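Local coordinates for putative cell adhesion protein (Parabacteroides distasonis, PDB 3LIU) that probably serves as a fimbrial (pilus) subunit of the FimA/Mfa1 family, a building block of surface fibres used in cell adhesion, at residues Leu46-Phe51 and Lys72-Gln77. Numbering follows the deposited sequence. Where two conformers were deposited one is given.
Sequences LTVGVF and KDVGPQ
V74 of 72-77 meets both L46 and V48, each through a different part of its side chain. Its CG1 methyl lies 4.1 Å from CG2 of V48, the two valines meeting aslant, methyl to methyl. On V48 the touching CG2 is the branch turned toward its own backbone N, with CG1 anti to that N (chi1 179°). Since a second conformer of V74 was deposited, the exact placing of its CG1 methyl is less certain. L46 holds its chain extended (chi2 172°), which puts CD1 at the far end of the side chain, 4.4 Å from the branch carbon CB of V74. No hydrogen bond links the segments, whose CA atoms come no closer than 6.9 Å, between L46 and V74. Strand 57-66 pairs antiparallel with both of their strands, making 45-52, 57-66 and 71-80 a beta-meander in the FimA family region, which belongs to the transthyretin clan. The apolar contact thus joins first and third strands of the meander through side chains alone, with Y60 of the middle strand touching both V48 and V74. L21 of strand 16-24 also packs on V74, while V86, V88 and A90 of strand 82-90 touch V48 or L46, extending this buried apolar cluster.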
ATOM      1  N   LEU A  46      -5.897  17.581   5.042  1.00 10.50           N
ATOM      2  CA  LEU A  46      -5.787  16.898   6.331  1.00 13.16           C
ATOM      3  C   LEU A  46      -7.147  16.785   7.007  1.00 13.29           C
ATOM      4  O   LEU A  46      -7.890  17.782   7.149  1.00 12.29           O
ATOM      5  CB  LEU A  46      -4.826  17.626   7.264  1.00 11.72           C
ATOM      6  CG  LEU A  46      -3.385  17.575   6.755  1.00 12.58           C
ATOM      7  CD1 LEU A  46      -2.533  18.492   7.625  1.00 24.13           C
ATOM      8  CD2 LEU A  46      -2.836  16.171   6.801  1.00  7.34           C
ATOM      9  N   THR A  47      -7.472  15.561   7.413  1.00 13.96           N
ATOM     10  CA  THR A  47      -8.639  15.301   8.254  1.00 13.52           C
ATOM     11  C   THR A  47      -8.142  14.979   9.633  1.00 12.21           C
ATOM     12  O   THR A  47      -7.323  14.084   9.799  1.00 17.61           O
ATOM     13  CB  THR A  47      -9.473  14.120   7.725  1.00 12.49           C
ATOM     14  OG1 THR A  47      -9.889  14.404   6.388  1.00 11.56           O
ATOM     15  CG2 THR A  47     -10.706  13.891   8.587  1.00 11.84           C
ATOM     16  N   VAL A  48      -8.635  15.710  10.619  1.00 14.03           N
ATOM     17  CA  VAL A  48      -8.210  15.591  12.009  1.00 15.12           C
ATOM     18  C   VAL A  48      -9.410  15.135  12.845  1.00 10.54           C
ATOM     19  O   VAL A  48     -10.513  15.705  12.772  1.00 10.24           O
ATOM     20  CB  VAL A  48      -7.673  16.933  12.525  1.00 13.90           C
ATOM     21  CG1 VAL A  48      -7.240  16.834  13.993  1.00 11.51           C
ATOM     22  CG2 VAL A  48      -6.506  17.445  11.624  1.00 13.50           C
ATOM     23  N   GLY A  49      -9.211  14.072  13.601  1.00  9.69           N
ATOM     24  CA  GLY A  49     -10.238  13.603  14.524  1.00 11.81           C
ATOM     25  C   GLY A  49      -9.745  13.862  15.923  1.00 11.39           C
ATOM     26  O   GLY A  49      -8.645  13.380  16.299  1.00 10.63           O
ATOM     27  N   VAL A  50     -10.530  14.613  16.692  1.00  9.72           N
ATOM     28  CA  VAL A  50     -10.193  14.891  18.108  1.00 11.39           C
ATOM     29  C   VAL A  50     -11.270  14.249  19.002  1.00 11.74           C
ATOM     30  O   VAL A  50     -12.437  14.624  18.911  1.00 11.38           O
ATOM     31  CB  VAL A  50     -10.204  16.423  18.360  1.00 11.48           C
ATOM     32  CG1 VAL A  50      -9.690  16.757  19.774  1.00  9.74           C
ATOM     33  CG2 VAL A  50      -9.362  17.137  17.320  1.00  7.79           C
ATOM     34  N   PHE A  51     -10.888  13.311  19.859  1.00 11.05           N
ATOM     35  CA  PHE A  51     -11.856  12.540  20.654  1.00 13.56           C
ATOM     36  C   PHE A  51     -11.548  12.686  22.149  1.00 14.80           C
ATOM     37  O   PHE A  51     -10.535  12.189  22.672  1.00 14.88           O
ATOM     38  CB  PHE A  51     -11.867  11.060  20.201  1.00 14.84           C
ATOM     39  CG  PHE A  51     -12.295  10.865  18.764  1.00 16.29           C
ATOM     40  CD1 PHE A  51     -13.626  10.691  18.424  1.00 18.29           C
ATOM     41  CD2 PHE A  51     -11.363  10.878  17.749  1.00 13.66           C
ATOM     42  CE1 PHE A  51     -14.006  10.506  17.084  1.00 18.06           C
ATOM     43  CE2 PHE A  51     -11.722  10.714  16.445  1.00 15.97           C
ATOM     44  CZ  PHE A  51     -13.049  10.522  16.099  1.00 20.05           C
ATOM     45  N   LYS A  72       3.475  21.241   6.862  1.00 21.41           N
ATOM     46  CA  LYS A  72       2.190  21.791   6.448  1.00 18.85           C
ATOM     47  C   LYS A  72       1.286  21.856   7.648  1.00 19.00           C
ATOM     48  O   LYS A  72       1.424  21.043   8.553  1.00 16.51           O
ATOM     49  CB  LYS A  72       1.570  20.925   5.372  1.00 20.07           C
ATOM     50  CG  LYS A  72       2.431  20.815   4.125  1.00 25.17           C
ATOM     51  CD  LYS A  72       1.623  20.330   2.971  1.00 22.75           C
ATOM     52  CE  LYS A  72       1.715  21.270   1.815  1.00 25.70           C
ATOM     53  NZ  LYS A  72       0.829  20.788   0.728  1.00 24.27           N
ATOM     54  N   ASP A  73       0.366  22.823   7.644  1.00 17.69           N
ATOM     55  CA  ASP A  73      -0.462  23.145   8.813  1.00 18.69           C
ATOM     56  C   ASP A  73      -1.934  22.997   8.483  1.00 19.29           C
ATOM     57  O   ASP A  73      -2.340  23.159   7.320  1.00 15.98           O
ATOM     58  CB  ASP A  73      -0.200  24.621   9.238  1.00 18.97           C
ATOM     59  CG  ASP A  73       1.272  24.866   9.602  1.00 25.24           C
ATOM     60  OD1 ASP A  73       1.866  23.981  10.268  1.00 25.88           O
ATOM     61  OD2 ASP A  73       1.860  25.891   9.187  1.00 23.68           O
ATOM     62  N   VAL A  74      -2.726  22.713   9.514  1.00 20.56           N
ATOM     63  CA  VAL A  74      -4.181  22.863   9.445  0.50 22.36           C
ATOM     64  C   VAL A  74      -4.535  23.976  10.414  1.00 23.02           C
ATOM     65  O   VAL A  74      -4.193  23.906  11.589  1.00 24.71           O
ATOM     66  CB  VAL A  74      -4.934  21.548   9.783  0.50 24.34           C
ATOM     67  CG1 VAL A  74      -4.572  21.046  11.164  0.50 23.89           C
ATOM     68  CG2 VAL A  74      -6.434  21.741   9.666  0.50 26.11           C
ATOM     69  N   GLY A  75      -5.216  25.008   9.912  1.00 25.42           N
ATOM     70  CA  GLY A  75      -5.440  26.273  10.620  1.00 24.81           C
ATOM     71  C   GLY A  75      -6.293  26.082  11.838  1.00 25.82           C
ATOM     72  O   GLY A  75      -6.912  25.027  11.987  1.00 24.06           O
ATOM     73  N   PRO A  76      -6.331  27.095  12.718  1.00 24.92           N
ATOM     74  CA  PRO A  76      -7.011  26.909  13.984  1.00 23.02           C
ATOM     75  C   PRO A  76      -8.413  26.411  13.792  1.00 19.51           C
ATOM     76  O   PRO A  76      -9.099  26.864  12.896  1.00 18.24           O
ATOM     77  CB  PRO A  76      -7.008  28.309  14.587  1.00 22.12           C
ATOM     78  CG  PRO A  76      -5.739  28.863  14.138  1.00 27.32           C
ATOM     79  CD  PRO A  76      -5.650  28.400  12.681  1.00 27.52           C
ATOM     80  N   GLN A  77      -8.825  25.478  14.635  1.00 17.51           N
ATOM     81  CA  GLN A  77     -10.170  24.952  14.601  1.00 17.88           C
ATOM     82  C   GLN A  77     -10.687  24.943  16.013  1.00 16.78           C
ATOM     83  O   GLN A  77      -9.946  24.626  16.928  1.00 15.46           O
ATOM     84  CB  GLN A  77     -10.140  23.532  14.072  1.00 17.64           C
ATOM     85  CG  GLN A  77     -11.438  22.765  14.220  1.00 27.50           C
ATOM     86  CD  GLN A  77     -12.482  23.212  13.238  1.00 34.18           C
ATOM     87  OE1 GLN A  77     -12.168  23.784  12.185  1.00 32.12           O
ATOM     88  NE2 GLN A  77     -13.742  22.950  13.576  1.00 31.07           N
TER